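Local coordinates for archaeal flagellar ATP-binding protein FlaH (PDB 4WIA) that probably binds ATP and magnesium as an accessory component of the archaellum, the archaeal flagellum, with a proposed regulatory part in its assembly, at residues 22-27 and 202-207; 50-55 and 79-84; 57-62 and 119-124. All coordinates share one frame; numbering follows the deposited sequence.

Contact 1. Residues 22-27 and 202-207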
loop_
_atom_site.group_PDB
_atom_site.type_symbol
_atom_site.label_atom_id
_atom_site.label_comp_id
_atom_site.label_asym_id
_atom_site.label_seq_id
_atom_site.Cartn_x
_atom_site.Cartn_y
_atom_site.Cartn_z
ATOM N N GLY A 22 11.749 -8.830 8.979
ATOM C CA GLY A 22 10.812 -8.807 7.850
ATOM C C GLY A 22 9.412 -8.373 8.195
ATOM O O GLY A 22 8.691 -7.875 7.342
ATOM N N GLY A 23 8.984 -8.632 9.437
ATOM C CA GLY A 23 7.631 -8.397 9.859
ATOM C C GLY A 23 7.397 -9.054 11.205
ATOM O O GLY A 23 8.328 -9.583 11.819
ATOM N N ILE A 24 6.148 -9.049 11.658
ATOM C CA ILE A 24 5.813 -9.649 12.901
ATOM C C ILE A 24 5.088 -10.958 12.586
ATOM O O ILE A 24 4.188 -10.950 11.775
ATOM C CB ILE A 24 4.878 -8.742 13.682
ATOM C CG1 ILE A 24 5.579 -7.462 14.107
ATOM C CG2 ILE A 24 4.341 -9.482 14.919
ATOM C CD1 ILE A 24 6.666 -7.651 15.150
ATOM N N PRO A 25 5.539 -12.088 13.165
ATOM C CA PRO A 25 4.844 -13.339 12.860
ATOM C C PRO A 25 3.432 -13.337 13.392
ATOM O O PRO A 25 3.155 -12.919 14.537
ATOM C CB PRO A 25 5.669 -14.423 13.571
ATOM C CG PRO A 25 6.999 -13.804 13.797
ATOM C CD PRO A 25 6.745 -12.319 13.979
ATOM N N HIS A 26 2.534 -13.774 12.545
ATOM C CA HIS A 26 1.193 -14.111 12.992
ATOM C C HIS A 26 1.240 -15.032 14.231
ATOM O O HIS A 26 2.108 -15.869 14.333
ATOM C CB HIS A 26 0.400 -14.723 11.827
ATOM C CG HIS A 26 -0.126 -13.681 10.884
ATOM N ND1 HIS A 26 0.215 -13.610 9.555
ATOM C CD2 HIS A 26 -0.958 -12.646 11.101
ATOM C CE1 HIS A 26 -0.357 -12.558 8.997
ATOM N NE2 HIS A 26 -1.087 -11.965 9.915
ATOM N N GLY A 27 0.287 -14.861 15.156
ATOM C CA GLY A 27 0.262 -15.615 16.379
ATOM C C GLY A 27 1.245 -15.130 17.423
ATOM O O GLY A 27 1.513 -15.827 18.358
ATOM N N LEU A 202 14.823 -9.560 23.823
ATOM C CA LEU A 202 15.348 -10.627 24.664
ATOM C C LEU A 202 14.937 -11.995 24.191
ATOM O O LEU A 202 15.606 -12.942 24.475
ATOM C CB LEU A 202 14.891 -10.445 26.083
ATOM C CG LEU A 202 15.258 -9.118 26.715
ATOM C CD1 LEU A 202 14.598 -8.987 28.079
ATOM C CD2 LEU A 202 16.757 -8.995 26.829
ATOM N N LYS A 203 13.886 -12.093 23.402
ATOM C CA LYS A 203 13.378 -13.388 22.990
ATOM C C LYS A 203 12.492 -13.171 21.813
ATOM O O LYS A 203 11.795 -12.180 21.749
ATOM C CB LYS A 203 12.562 -13.934 24.144
ATOM C CG LYS A 203 11.826 -15.237 23.930
ATOM C CD LYS A 203 10.954 -15.446 25.173
ATOM C CE LYS A 203 10.118 -16.674 25.126
ATOM N NZ LYS A 203 9.180 -16.624 26.270
ATOM N N TYR A 204 12.517 -14.090 20.868
ATOM C CA TYR A 204 11.784 -13.928 19.639
ATOM C C TYR A 204 11.525 -15.275 19.042
ATOM O O TYR A 204 12.220 -15.702 18.142
ATOM C CB TYR A 204 12.607 -13.063 18.643
ATOM C CG TYR A 204 11.832 -12.419 17.479
ATOM C CD1 TYR A 204 10.481 -12.646 17.294
ATOM C CD2 TYR A 204 12.488 -11.613 16.551
ATOM C CE1 TYR A 204 9.801 -12.065 16.221
ATOM C CE2 TYR A 204 11.842 -11.038 15.487
ATOM C CZ TYR A 204 10.493 -11.251 15.317
ATOM O OH TYR A 204 9.822 -10.648 14.261
ATOM N N ASN A 205 10.521 -15.978 19.542
ATOM C CA ASN A 205 10.098 -17.235 18.930
ATOM C C ASN A 205 9.515 -16.932 17.557
ATOM O O ASN A 205 8.767 -15.931 17.354
ATOM C CB ASN A 205 8.996 -17.906 19.729
ATOM C CG ASN A 205 9.386 -18.216 21.158
ATOM O OD1 ASN A 205 10.549 -18.333 21.492
ATOM N ND2 ASN A 205 8.369 -18.332 22.032
HETATM N N MSE A 206 9.751 -17.854 16.657
HETATM C CA MSE A 206 9.254 -17.788 15.289
HETATM C C MSE A 206 9.876 -16.621 14.550
HETATM O O MSE A 206 9.314 -16.108 13.531
HETATM C CB MSE A 206 7.734 -17.713 15.218
HETATM C CG MSE A 206 6.962 -18.456 16.311
HETATM SE SE MSE A 206 5.022 -18.226 16.005
HETATM C CE MSE A 206 4.570 -16.863 17.341
ATOM N N ALA A 207 11.038 -16.175 15.048
ATOM C CA ALA A 207 11.750 -15.058 14.402
ATOM C C ALA A 207 11.783 -15.386 12.943
ATOM O O ALA A 207 12.233 -16.452 12.570
ATOM C CB ALA A 207 13.152 -14.941 14.958
#
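Pro-25 rests against the edge of the Tyr-204 ring and is the residue that meets both Tyr-204 and Met-206. Its CD lies 3.8 Å from Tyr-204 CE1, close to the ring plane. A face of the same ring is covered from within its own segment: Ala-207 CA sits over the centre, brought there by the type II turn from Tyr-204 to Ala-207. Further along, Pro-25 CB stands 4.2 Å from CB of Met-206, a selenomethionine, while Pro-25 CG packs 3.3 Å from Met-206 O. The selenomethionine chain bends at its last torsion (chi3 -102°), which brings its methyl CE to 3.4 Å from Gly-27 O.

Among polar groups, the Tyr-204 hydroxyl comes within 3.1 Å of Gly-23 O, but the angle is poor; its hydrogen-bonding partner is Ile-20 O. With CG placed opposite the backbone N (chi1 -161°), the ring swings across to the 22-27 segment. A leucine in its place would probably deprive Ile-20 O of the hydroxyl it bonds to and open a gap beside Pro-25.

In the fold, strand 24-25 pairs through Ile-24 with Ala-7 of strand 6-7, and Tyr-204 ends strand 194-204 against Met-182 of strand 182-191. Tyr-211 meets the Tyr-204 ring edge-to-face, and Ile-24 reaches Ile-158 of strand 158-163.

Contact 2. Residues 50-55 and 79-84. With SO4 (sulfate ion), chain G; SO4 (sulfate ion), chain J.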
loop_
_atom_site.group_PDB
_atom_site.type_symbol
_atom_site.label_atom_id
_atom_site.label_comp_id
_atom_site.label_asym_id
_atom_site.label_seq_id
_atom_site.Cartn_x
_atom_site.Cartn_y
_atom_site.Cartn_z
ATOM N N GLY A 50 2.087 1.032 11.205
ATOM C CA GLY A 50 2.584 0.084 10.178
ATOM C C GLY A 50 1.543 -0.946 9.743
ATOM O O GLY A 50 1.238 -1.061 8.582
ATOM N N PHE A 51 0.975 -1.679 10.714
ATOM C CA PHE A 51 -0.076 -2.632 10.412
ATOM C C PHE A 51 -1.224 -1.968 9.638
ATOM O O PHE A 51 -1.676 -2.475 8.608
ATOM C CB PHE A 51 -0.652 -3.226 11.720
ATOM C CG PHE A 51 0.269 -4.187 12.438
ATOM C CD1 PHE A 51 0.791 -5.264 11.786
ATOM C CD2 PHE A 51 0.559 -4.025 13.765
ATOM C CE1 PHE A 51 1.601 -6.146 12.441
ATOM C CE2 PHE A 51 1.372 -4.902 14.452
ATOM C CZ PHE A 51 1.944 -5.945 13.764
ATOM N N LEU A 52 -1.709 -0.833 10.129
ATOM C CA LEU A 52 -2.827 -0.191 9.467
ATOM C C LEU A 52 -2.511 0.214 8.024
ATOM O O LEU A 52 -3.349 0.075 7.129
ATOM C CB LEU A 52 -3.274 1.041 10.237
ATOM C CG LEU A 52 -3.968 0.758 11.547
ATOM C CD1 LEU A 52 -3.979 2.023 12.383
ATOM C CD2 LEU A 52 -5.397 0.297 11.279
ATOM N N GLN A 53 -1.310 0.736 7.779
ATOM C CA GLN A 53 -0.951 1.153 6.428
ATOM C C GLN A 53 -0.801 -0.051 5.530
ATOM O O GLN A 53 -0.944 0.059 4.324
ATOM C CB GLN A 53 0.379 1.934 6.453
ATOM C CG GLN A 53 0.266 3.299 7.095
ATOM C CD GLN A 53 -0.655 4.158 6.300
ATOM O OE1 GLN A 53 -0.516 4.287 5.103
ATOM N NE2 GLN A 53 -1.590 4.727 6.931
ATOM N N ASN A 54 -0.482 -1.204 6.098
ATOM C CA ASN A 54 -0.376 -2.410 5.292
ATOM C C ASN A 54 -1.655 -3.259 5.246
ATOM O O ASN A 54 -1.594 -4.423 4.924
ATOM C CB ASN A 54 0.830 -3.218 5.758
ATOM C CG ASN A 54 2.114 -2.557 5.318
ATOM O OD1 ASN A 54 2.564 -2.799 4.242
ATOM N ND2 ASN A 54 2.703 -1.736 6.163
ATOM N N ARG A 55 -2.786 -2.641 5.574
ATOM C CA ARG A 55 -4.138 -3.210 5.365
ATOM C C ARG A 55 -4.520 -4.270 6.398
ATOM O O ARG A 55 -5.388 -5.085 6.145
ATOM C CB ARG A 55 -4.319 -3.767 3.954
ATOM C CG ARG A 55 -3.925 -2.802 2.832
ATOM C CD ARG A 55 -4.818 -1.578 2.845
ATOM N NE ARG A 55 -4.325 -0.588 1.932
ATOM C CZ ARG A 55 -4.942 0.547 1.596
ATOM N NH1 ARG A 55 -4.325 1.382 0.776
ATOM N NH2 ARG A 55 -6.158 0.841 1.991
ATOM N N TYR A 79 1.771 9.940 12.454
ATOM C CA TYR A 79 1.176 8.664 12.230
ATOM C C TYR A 79 -0.314 8.888 12.261
ATOM O O TYR A 79 -1.022 8.155 12.974
ATOM C CB TYR A 79 1.485 7.682 13.382
ATOM C CG TYR A 79 2.894 7.220 13.545
ATOM C CD1 TYR A 79 3.771 7.144 12.458
ATOM C CD2 TYR A 79 3.381 6.889 14.803
ATOM C CE1 TYR A 79 5.057 6.693 12.608
ATOM C CE2 TYR A 79 4.700 6.486 14.974
ATOM C CZ TYR A 79 5.522 6.383 13.866
ATOM O OH TYR A 79 6.836 6.002 14.020
ATOM N N SER A 80 -0.838 9.823 11.495
ATOM C CA SER A 80 -2.211 10.191 11.707
ATOM C C SER A 80 -3.196 9.061 11.267
ATOM O O SER A 80 -3.008 8.369 10.277
ATOM C CB SER A 80 -2.512 11.574 11.116
ATOM O OG SER A 80 -2.795 11.463 9.734
ATOM N N ILE A 81 -4.218 8.823 12.099
ATOM C CA ILE A 81 -5.096 7.654 11.913
ATOM C C ILE A 81 -6.591 7.992 11.901
ATOM O O ILE A 81 -7.431 7.155 12.223
ATOM C CB ILE A 81 -4.795 6.607 12.953
ATOM C CG1 ILE A 81 -4.572 7.174 14.380
ATOM C CG2 ILE A 81 -3.535 5.822 12.520
ATOM C CD1 ILE A 81 -5.706 7.939 15.019
ATOM N N ASN A 82 -6.920 9.215 11.486
ATOM C CA ASN A 82 -8.286 9.680 11.446
ATOM C C ASN A 82 -9.181 8.849 10.579
ATOM O O ASN A 82 -10.275 8.468 10.978
ATOM C CB ASN A 82 -8.304 11.120 10.906
ATOM C CG ASN A 82 -7.487 12.041 11.751
ATOM O OD1 ASN A 82 -6.449 12.591 11.318
ATOM N ND2 ASN A 82 -7.908 12.193 12.985
ATOM N N LYS A 83 -8.761 8.645 9.347
ATOM C CA LYS A 83 -9.555 7.852 8.431
ATOM C C LYS A 83 -9.702 6.413 8.868
ATOM O O LYS A 83 -10.744 5.796 8.606
ATOM C CB LYS A 83 -9.037 7.909 7.006
ATOM C CG LYS A 83 -9.513 9.167 6.326
ATOM C CD LYS A 83 -9.452 9.059 4.825
ATOM C CE LYS A 83 -10.335 10.112 4.190
ATOM N NZ LYS A 83 -10.237 10.031 2.709
ATOM N N LYS A 84 -8.691 5.884 9.513
ATOM C CA LYS A 84 -8.726 4.514 9.948
ATOM C C LYS A 84 -9.726 4.377 11.119
ATOM O O LYS A 84 -10.426 3.375 11.205
ATOM C CB LYS A 84 -7.345 4.052 10.380
ATOM C CG LYS A 84 -6.288 4.022 9.267
ATOM C CD LYS A 84 -6.532 2.871 8.314
ATOM C CE LYS A 84 -5.498 2.808 7.221
ATOM N NZ LYS A 84 -5.668 1.593 6.359
HETATM S S SO4 G . -5.859 11.078 8.005
HETATM O O1 SO4 G . -5.159 10.998 9.263
HETATM O O2 SO4 G . -4.903 10.988 6.941
HETATM O O3 SO4 G . -6.591 12.325 7.936
HETATM O O4 SO4 G . -6.719 9.970 7.702
HETATM S S SO4 J . -8.726 0.829 4.423
HETATM O O1 SO4 J . -9.367 1.429 3.207
HETATM O O2 SO4 J . -7.592 -0.068 3.999
HETATM O O3 SO4 J . -8.205 1.695 5.462
HETATM O O4 SO4 J . -9.826 -0.029 5.012
#
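Lys-84 and Leu-52 bury most of the surface here, their side chains running antiparallel alongside one another. The lysine turns at chi2 (-73°) and lays its methylene groups along the leucine, with Lys-84 CD 4.1 Å from Leu-52 CD2. Its ammonium ends on the main chain, Lys-84 NZ donating to Leu-52 O at 2.9 Å from above the carbonyl plane. Arg-55 N reaches that oxygen from the opposite face, so two donors grip it. The other leucine methyl, Leu-52 CD1, packs 3.8 Å from Ile-81 CG2.

Lys-84 NZ also binds a sulfate ion, probably from the crystallisation liquor, 2.7 Å from its O3. Arg-55 NH2 holds O2 of the same ion at 2.6 Å, so the anion probably offsets the two positive charges. A second such sulfate sits at the start of helix 82-87, where Lys-83 N donates to its O4 at 2.9 Å.

Helix 40-53 finishes in a Schellman motif with Arg-55 at C-prime. Arg-55 NH1 meets Gln-53 of the second subunit, and Gln-53 OE1 here meets Arg-55 of the third. Arg-55, Gln-53 and Lys-84 thus lie at a subunit interface, where bound sulfate, also held by Ser-12 and Arg-13 of the second subunit, may mark an anion-binding spot.

Contact 3. Residues 57-62 and 119-124; sequences SVTYVS and YEKDVI
Val-58 and Val-123 stand side by side and point the same way, Val-58 CG2 lying 4.1 Å from Val-123 CB. They share the sheet face packed by helix 40-53, where Leu-52 touches Val-58 and Phe-51 touches Val-123. Thr-59 and Ile-124 form the next pair, on the opposite face, with their strands running parallel.

Thr-59 and Lys-121 meet at about a right angle: the lysine, bent at chi2 (-49°), carries Lys-121 CG to 3.0 Å from Thr-59 OG1. That hydroxyl is hydrogen-bonded to Phe-118 O, while the far end of the lysine leads away to Gly-88 O.

Ser-57 and Asp-122 interlock just ahead of the strands. Ser-57 OG lies between its backbone N and carbonyl carbon (chi1 54°), where it accepts from Asp-122 N at 2.9 Å. The carboxylate answers: Asp-122 OD2 takes Ser-57 N at 2.9 Å in a nearly straight bond, on its anti side and well out of the carboxylate plane. Ser-57 OG also donates to that oxygen, so OD2 takes two bonds from Ser-57, the second weak. Ser-57 O receives weak bonds from Asp-122 N and Val-123 N.

Regular pairing then takes over: Thr-59 N reaches Val-123 O at 2.8 Å in a nearly straight bond, the donor lying almost on the line of the carbonyl bond. The parallel core runs in the order 90-94, 58-62, 123-127, 158-163, 29-33, with helix 40-53 following the P-loop, as in RecA-like P-loop NTPases, here with a KaiC-type domain.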
loop_
_atom_site.group_PDB
_atom_site.type_symbol
_atom_site.label_atom_id
_atom_site.label_comp_id
_atom_site.label_asym_id
_atom_site.label_seq_id
_atom_site.Cartn_x
_atom_site.Cartn_y
_atom_site.Cartn_z
ATOM N N SER A 57 -6.123 -4.640 10.478
ATOM C CA SER A 57 -6.966 -3.924 11.390
ATOM C C SER A 57 -6.341 -4.019 12.774
ATOM O O SER A 57 -5.655 -4.966 13.051
ATOM C CB SER A 57 -8.355 -4.515 11.411
ATOM O OG SER A 57 -8.327 -5.917 11.696
ATOM N N VAL A 58 -6.548 -2.997 13.603
ATOM C CA VAL A 58 -5.957 -2.937 14.893
ATOM C C VAL A 58 -7.007 -2.521 15.935
ATOM O O VAL A 58 -7.800 -1.611 15.686
ATOM C CB VAL A 58 -4.812 -1.911 14.898
ATOM C CG1 VAL A 58 -4.228 -1.771 16.288
ATOM C CG2 VAL A 58 -3.716 -2.330 13.939
ATOM N N THR A 59 -6.955 -3.147 17.105
ATOM C CA THR A 59 -7.575 -2.643 18.282
ATOM C C THR A 59 -6.501 -2.112 19.215
ATOM O O THR A 59 -5.521 -2.822 19.517
ATOM C CB THR A 59 -8.331 -3.747 19.039
ATOM O OG1 THR A 59 -9.439 -4.167 18.245
ATOM C CG2 THR A 59 -8.893 -3.232 20.402
ATOM N N TYR A 60 -6.687 -0.887 19.706
ATOM C CA TYR A 60 -5.733 -0.315 20.639
ATOM C C TYR A 60 -6.458 0.024 21.932
ATOM O O TYR A 60 -7.282 0.915 21.933
ATOM C CB TYR A 60 -5.077 0.912 20.004
ATOM C CG TYR A 60 -3.795 1.404 20.674
ATOM C CD1 TYR A 60 -3.783 1.814 21.981
ATOM C CD2 TYR A 60 -2.609 1.470 19.971
ATOM C CE1 TYR A 60 -2.643 2.251 22.612
ATOM C CE2 TYR A 60 -1.442 1.935 20.575
ATOM C CZ TYR A 60 -1.450 2.324 21.873
ATOM O OH TYR A 60 -0.318 2.791 22.525
ATOM N N VAL A 61 -6.102 -0.650 23.032
ATOM C CA VAL A 61 -6.693 -0.432 24.311
ATOM C C VAL A 61 -5.666 0.321 25.144
ATOM O O VAL A 61 -4.607 -0.210 25.425
ATOM C CB VAL A 61 -7.021 -1.766 25.007
ATOM C CG1 VAL A 61 -7.694 -1.550 26.383
ATOM C CG2 VAL A 61 -7.895 -2.635 24.130
ATOM N N SER A 62 -6.011 1.536 25.555
ATOM C CA SER A 62 -5.138 2.408 26.306
ATOM C C SER A 62 -5.703 2.676 27.732
ATOM O O SER A 62 -6.811 3.134 27.870
ATOM C CB SER A 62 -5.035 3.771 25.604
ATOM O OG SER A 62 -4.265 4.686 26.367
ATOM N N TYR A 119 -11.451 -8.488 19.487
ATOM C CA TYR A 119 -10.759 -9.633 18.865
ATOM C C TYR A 119 -11.231 -9.902 17.450
ATOM O O TYR A 119 -10.685 -10.759 16.753
ATOM C CB TYR A 119 -10.850 -10.896 19.755
ATOM C CG TYR A 119 -10.368 -10.579 21.115
ATOM C CD1 TYR A 119 -9.010 -10.370 21.346
ATOM C CD2 TYR A 119 -11.269 -10.336 22.168
ATOM C CE1 TYR A 119 -8.541 -9.963 22.593
ATOM C CE2 TYR A 119 -10.812 -9.944 23.407
ATOM C CZ TYR A 119 -9.434 -9.728 23.591
ATOM O OH TYR A 119 -8.946 -9.328 24.814
ATOM N N GLU A 120 -12.116 -9.068 16.943
ATOM C CA GLU A 120 -12.399 -9.135 15.506
ATOM C C GLU A 120 -11.248 -8.542 14.689
ATOM O O GLU A 120 -11.162 -8.795 13.525
ATOM C CB GLU A 120 -13.682 -8.380 15.155
ATOM C CG GLU A 120 -14.920 -8.744 15.985
ATOM C CD GLU A 120 -16.088 -7.828 15.622
ATOM O OE1 GLU A 120 -17.139 -8.339 15.225
ATOM O OE2 GLU A 120 -15.924 -6.592 15.687
ATOM N N LYS A 121 -10.336 -7.792 15.285
ATOM C CA LYS A 121 -9.246 -7.194 14.508
ATOM C C LYS A 121 -8.051 -8.099 14.449
ATOM O O LYS A 121 -8.016 -9.107 15.174
ATOM C CB LYS A 121 -8.829 -5.843 15.104
ATOM C CG LYS A 121 -9.957 -4.869 15.332
ATOM C CD LYS A 121 -10.826 -4.736 14.108
ATOM C CE LYS A 121 -11.685 -3.496 14.222
ATOM N NZ LYS A 121 -12.728 -3.501 13.161
ATOM N N ASP A 122 -7.087 -7.779 13.547
ATOM C CA ASP A 122 -5.909 -8.638 13.325
ATOM C C ASP A 122 -4.961 -8.505 14.460
ATOM O O ASP A 122 -4.295 -9.457 14.832
ATOM C CB ASP A 122 -5.192 -8.305 12.034
ATOM C CG ASP A 122 -6.087 -8.418 10.824
ATOM O OD1 ASP A 122 -6.829 -9.430 10.724
ATOM O OD2 ASP A 122 -6.082 -7.464 10.013
ATOM N N VAL A 123 -4.913 -7.348 15.068
ATOM C CA VAL A 123 -3.889 -7.050 16.028
ATOM C C VAL A 123 -4.550 -6.392 17.185
ATOM O O VAL A 123 -5.293 -5.440 16.978
ATOM C CB VAL A 123 -2.857 -6.050 15.428
ATOM C CG1 VAL A 123 -1.795 -5.689 16.442
ATOM C CG2 VAL A 123 -2.178 -6.646 14.193
ATOM N N ILE A 124 -4.227 -6.826 18.406
ATOM C CA ILE A 124 -4.801 -6.209 19.584
ATOM C C ILE A 124 -3.729 -5.741 20.523
ATOM O O ILE A 124 -2.891 -6.517 20.956
ATOM C CB ILE A 124 -5.731 -7.204 20.321
ATOM C CG1 ILE A 124 -6.818 -7.729 19.355
ATOM C CG2 ILE A 124 -6.380 -6.545 21.515
ATOM C CD1 ILE A 124 -6.466 -9.027 18.684
#

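Contact 1 joins residues far apart in the sequence, and both other contacts fall within the span between its two segments. Contacts 2 and 3 alternate along the chain, in the order 50-55, 57-62, 79-84, 119-124. Their centres are about 12 Å apart, and they touch where Phe-51 and Leu-52 pack on Val-58 and Val-123, laying helix 40-53 on the sheet. Phe-51 also touches Ile-24, so this helix reaches contact 1, whose centre is about 21 Å from that of contact 2. The centres of contacts 1 and 3 are about 18 Å apart, and both reach the same mixed sheet. Contacts 2 and 3 both touch the second subunit, and contact 2 also bonds to the third, placing this edge of the domain at the subunit interfaces.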